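Local coordinates for protein scyllo-inositol 2-dehydrogenase (NADP(+)) IolW (Bacillus subtilis subsp. subtilis, PDB 3GDO) that catalyses the reversible NADPH-dependent reduction of scyllo-inosose to scyllo-inositol, and does not accept NADH in place of NADPH, at residues 84-89 against 109-114. Residues are numbered along the deposited sequence; the frame is centred on the assembly and turned at random.
Sequences ACIQAG and KRAADE
Ile86, in the last turn of one helix, faces Ala111 and Ala112 of a second helix, and the backbones come close enough that the CA atoms of Ile86 and Ala112 lie 5.9 Å apart. No hydrogen bond crosses the contact, which rests on van der Waals packing of Ile86 against the second helix. The chi1 of Ile86 (-69°) sets CG2 anti to its backbone N, and this methyl rests on the peptide link between the two alanines, with CG2 3.6 Å from Ala111 C. Ile86 CG2 also lies 4.1 Å from Ala111 CB. The other branch serves the second alanine, Ile86 CD1 standing 4.3 Å from Ala112 CB. Because Ala111 and Ala112 carry only methyl groups, the isoleucine reaches the main chain between them. Just beyond Ile86 the helix closes in a Schellman motif, where Gly89, at positive phi, donates its N to Ile86 O at 2.9 Å. The contact joins helices 78-87 and 102-115 of the Rossmann domain, which precede the adjacent parallel strands 91-95 and 119-122; Val117, leading into the latter, touches both Ile86 and Ala112, while Lys109 packs on helix 323-342.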
ATOM      1  N   ALA B  84     -16.093  -5.839 -37.398  1.00 44.65           N
ATOM      2  CA  ALA B  84     -16.237  -6.669 -38.582  1.00 45.04           C
ATOM      3  C   ALA B  84     -16.785  -8.041 -38.232  1.00 45.46           C
ATOM      4  O   ALA B  84     -17.636  -8.575 -38.945  1.00 45.00           O
ATOM      5  CB  ALA B  84     -14.901  -6.804 -39.290  1.00 45.77           C
ATOM      6  N   CYS B  85     -16.322  -8.620 -37.128  1.00 45.41           N
ATOM      7  CA  CYS B  85     -16.836  -9.935 -36.733  1.00 45.47           C
ATOM      8  C   CYS B  85     -18.276  -9.847 -36.273  1.00 45.60           C
ATOM      9  O   CYS B  85     -19.103 -10.722 -36.599  1.00 44.76           O
ATOM     10  CB  CYS B  85     -16.000 -10.545 -35.629  1.00 45.77           C
ATOM     11  SG  CYS B  85     -14.374 -11.037 -36.178  1.00 47.79           S
ATOM     12  N   ILE B  86     -18.563  -8.804 -35.497  1.00 45.96           N
ATOM     13  CA  ILE B  86     -19.911  -8.549 -35.031  1.00 46.67           C
ATOM     14  C   ILE B  86     -20.834  -8.332 -36.248  1.00 47.58           C
ATOM     15  O   ILE B  86     -21.865  -8.974 -36.340  1.00 47.73           O
ATOM     16  CB  ILE B  86     -19.985  -7.365 -34.039  1.00 46.64           C
ATOM     17  CG1 ILE B  86     -19.312  -7.712 -32.707  1.00 44.59           C
ATOM     18  CG2 ILE B  86     -21.450  -6.990 -33.721  1.00 45.87           C
ATOM     19  CD1 ILE B  86     -19.006  -6.470 -31.874  1.00 40.39           C
ATOM     20  N   GLN B  87     -20.444  -7.460 -37.180  1.00 48.78           N
ATOM     21  CA  GLN B  87     -21.238  -7.226 -38.392  1.00 49.60           C
ATOM     22  C   GLN B  87     -21.512  -8.531 -39.149  1.00 49.29           C
ATOM     23  O   GLN B  87     -22.557  -8.675 -39.740  1.00 50.10           O
ATOM     24  CB  GLN B  87     -20.574  -6.232 -39.349  1.00 50.09           C
ATOM     25  CG  GLN B  87     -20.254  -4.837 -38.800  1.00 53.04           C
ATOM     26  CD  GLN B  87     -21.449  -4.033 -38.303  1.00 57.32           C
ATOM     27  OE1 GLN B  87     -22.582  -4.538 -38.172  1.00 58.06           O
ATOM     28  NE2 GLN B  87     -21.191  -2.752 -38.005  1.00 58.78           N
ATOM     29  N   ALA B  88     -20.591  -9.483 -39.105  1.00 48.33           N
ATOM     30  CA  ALA B  88     -20.753 -10.732 -39.841  1.00 47.03           C
ATOM     31  C   ALA B  88     -21.519 -11.793 -39.058  1.00 46.58           C
ATOM     32  O   ALA B  88     -21.661 -12.942 -39.514  1.00 46.22           O
ATOM     33  CB  ALA B  88     -19.395 -11.264 -40.280  1.00 47.23           C
ATOM     34  N   GLY B  89     -22.017 -11.418 -37.877  1.00 45.30           N
ATOM     35  CA  GLY B  89     -22.860 -12.318 -37.108  1.00 43.78           C
ATOM     36  C   GLY B  89     -22.072 -13.357 -36.338  1.00 43.61           C
ATOM     37  O   GLY B  89     -22.613 -14.416 -35.994  1.00 42.11           O
ATOM     38  N   LYS B 109     -20.585  -2.948 -27.756  1.00 44.16           N
ATOM     39  CA  LYS B 109     -21.643  -3.638 -27.033  1.00 45.15           C
ATOM     40  C   LYS B 109     -23.001  -3.439 -27.735  1.00 45.05           C
ATOM     41  O   LYS B 109     -23.800  -4.357 -27.813  1.00 44.77           O
ATOM     42  CB  LYS B 109     -21.753  -3.170 -25.572  1.00 44.81           C
ATOM     43  CG  LYS B 109     -22.607  -4.105 -24.713  1.00 47.26           C
ATOM     44  CD  LYS B 109     -22.781  -3.555 -23.306  1.00 52.11           C
ATOM     45  CE  LYS B 109     -23.811  -2.427 -23.264  1.00 54.85           C
ATOM     46  NZ  LYS B 109     -25.173  -3.056 -23.156  1.00 56.89           N
ATOM     47  N   ARG B 110     -23.259  -2.229 -28.203  1.00 45.99           N
ATOM     48  CA  ARG B 110     -24.570  -1.937 -28.789  1.00 48.04           C
ATOM     49  C   ARG B 110     -24.696  -2.650 -30.137  1.00 48.05           C
ATOM     50  O   ARG B 110     -25.726  -3.257 -30.414  1.00 49.11           O
ATOM     51  CB  ARG B 110     -24.833  -0.437 -28.873  1.00 47.77           C
ATOM     52  CG  ARG B 110     -25.567   0.055 -27.640  1.00 52.19           C
ATOM     53  CD  ARG B 110     -25.836   1.550 -27.700  1.00 57.36           C
ATOM     54  NE  ARG B 110     -24.692   2.330 -27.232  1.00 61.53           N
ATOM     55  CZ  ARG B 110     -23.801   2.940 -28.020  1.00 62.79           C
ATOM     56  NH1 ARG B 110     -22.808   3.635 -27.472  1.00 62.17           N
ATOM     57  NH2 ARG B 110     -23.899   2.862 -29.347  1.00 62.59           N
ATOM     58  N   ALA B 111     -23.614  -2.648 -30.921  1.00 47.72           N
ATOM     59  CA  ALA B 111     -23.585  -3.377 -32.174  1.00 47.06           C
ATOM     60  C   ALA B 111     -23.819  -4.886 -31.983  1.00 47.28           C
ATOM     61  O   ALA B 111     -24.589  -5.479 -32.757  1.00 46.75           O
ATOM     62  CB  ALA B 111     -22.320  -3.079 -32.934  1.00 46.70           C
ATOM     63  N   ALA B 112     -23.206  -5.497 -30.957  1.00 46.95           N
ATOM     64  CA  ALA B 112     -23.431  -6.928 -30.626  1.00 47.80           C
ATOM     65  C   ALA B 112     -24.854  -7.252 -30.166  1.00 48.83           C
ATOM     66  O   ALA B 112     -25.419  -8.286 -30.539  1.00 48.59           O
ATOM     67  CB  ALA B 112     -22.445  -7.425 -29.559  1.00 47.41           C
ATOM     68  N   ASP B 113     -25.392  -6.397 -29.300  1.00 50.09           N
ATOM     69  CA  ASP B 113     -26.786  -6.492 -28.855  1.00 51.66           C
ATOM     70  C   ASP B 113     -27.743  -6.329 -30.058  1.00 52.54           C
ATOM     71  O   ASP B 113     -28.624  -7.141 -30.251  1.00 52.86           O
ATOM     72  CB  ASP B 113     -27.093  -5.426 -27.802  1.00 51.62           C
ATOM     73  CG  ASP B 113     -26.445  -5.712 -26.431  1.00 53.17           C
ATOM     74  OD1 ASP B 113     -26.200  -6.891 -26.074  1.00 53.04           O
ATOM     75  OD2 ASP B 113     -26.216  -4.729 -25.687  1.00 52.89           O
ATOM     76  N   GLU B 114     -27.526  -5.292 -30.864  1.00 53.78           N
ATOM     77  CA  GLU B 114     -28.274  -5.056 -32.094  1.00 55.11           C
ATOM     78  C   GLU B 114     -28.273  -6.280 -32.988  1.00 54.83           C
ATOM     79  O   GLU B 114     -29.239  -6.522 -33.684  1.00 55.24           O
ATOM     80  CB  GLU B 114     -27.650  -3.904 -32.890  1.00 56.05           C
ATOM     81  CG  GLU B 114     -28.169  -2.491 -32.562  1.00 60.13           C
ATOM     82  CD  GLU B 114     -29.334  -2.097 -33.456  1.00 65.95           C
ATOM     83  OE1 GLU B 114     -30.412  -1.722 -32.913  1.00 67.34           O
ATOM     84  OE2 GLU B 114     -29.174  -2.190 -34.704  1.00 67.09           O
TER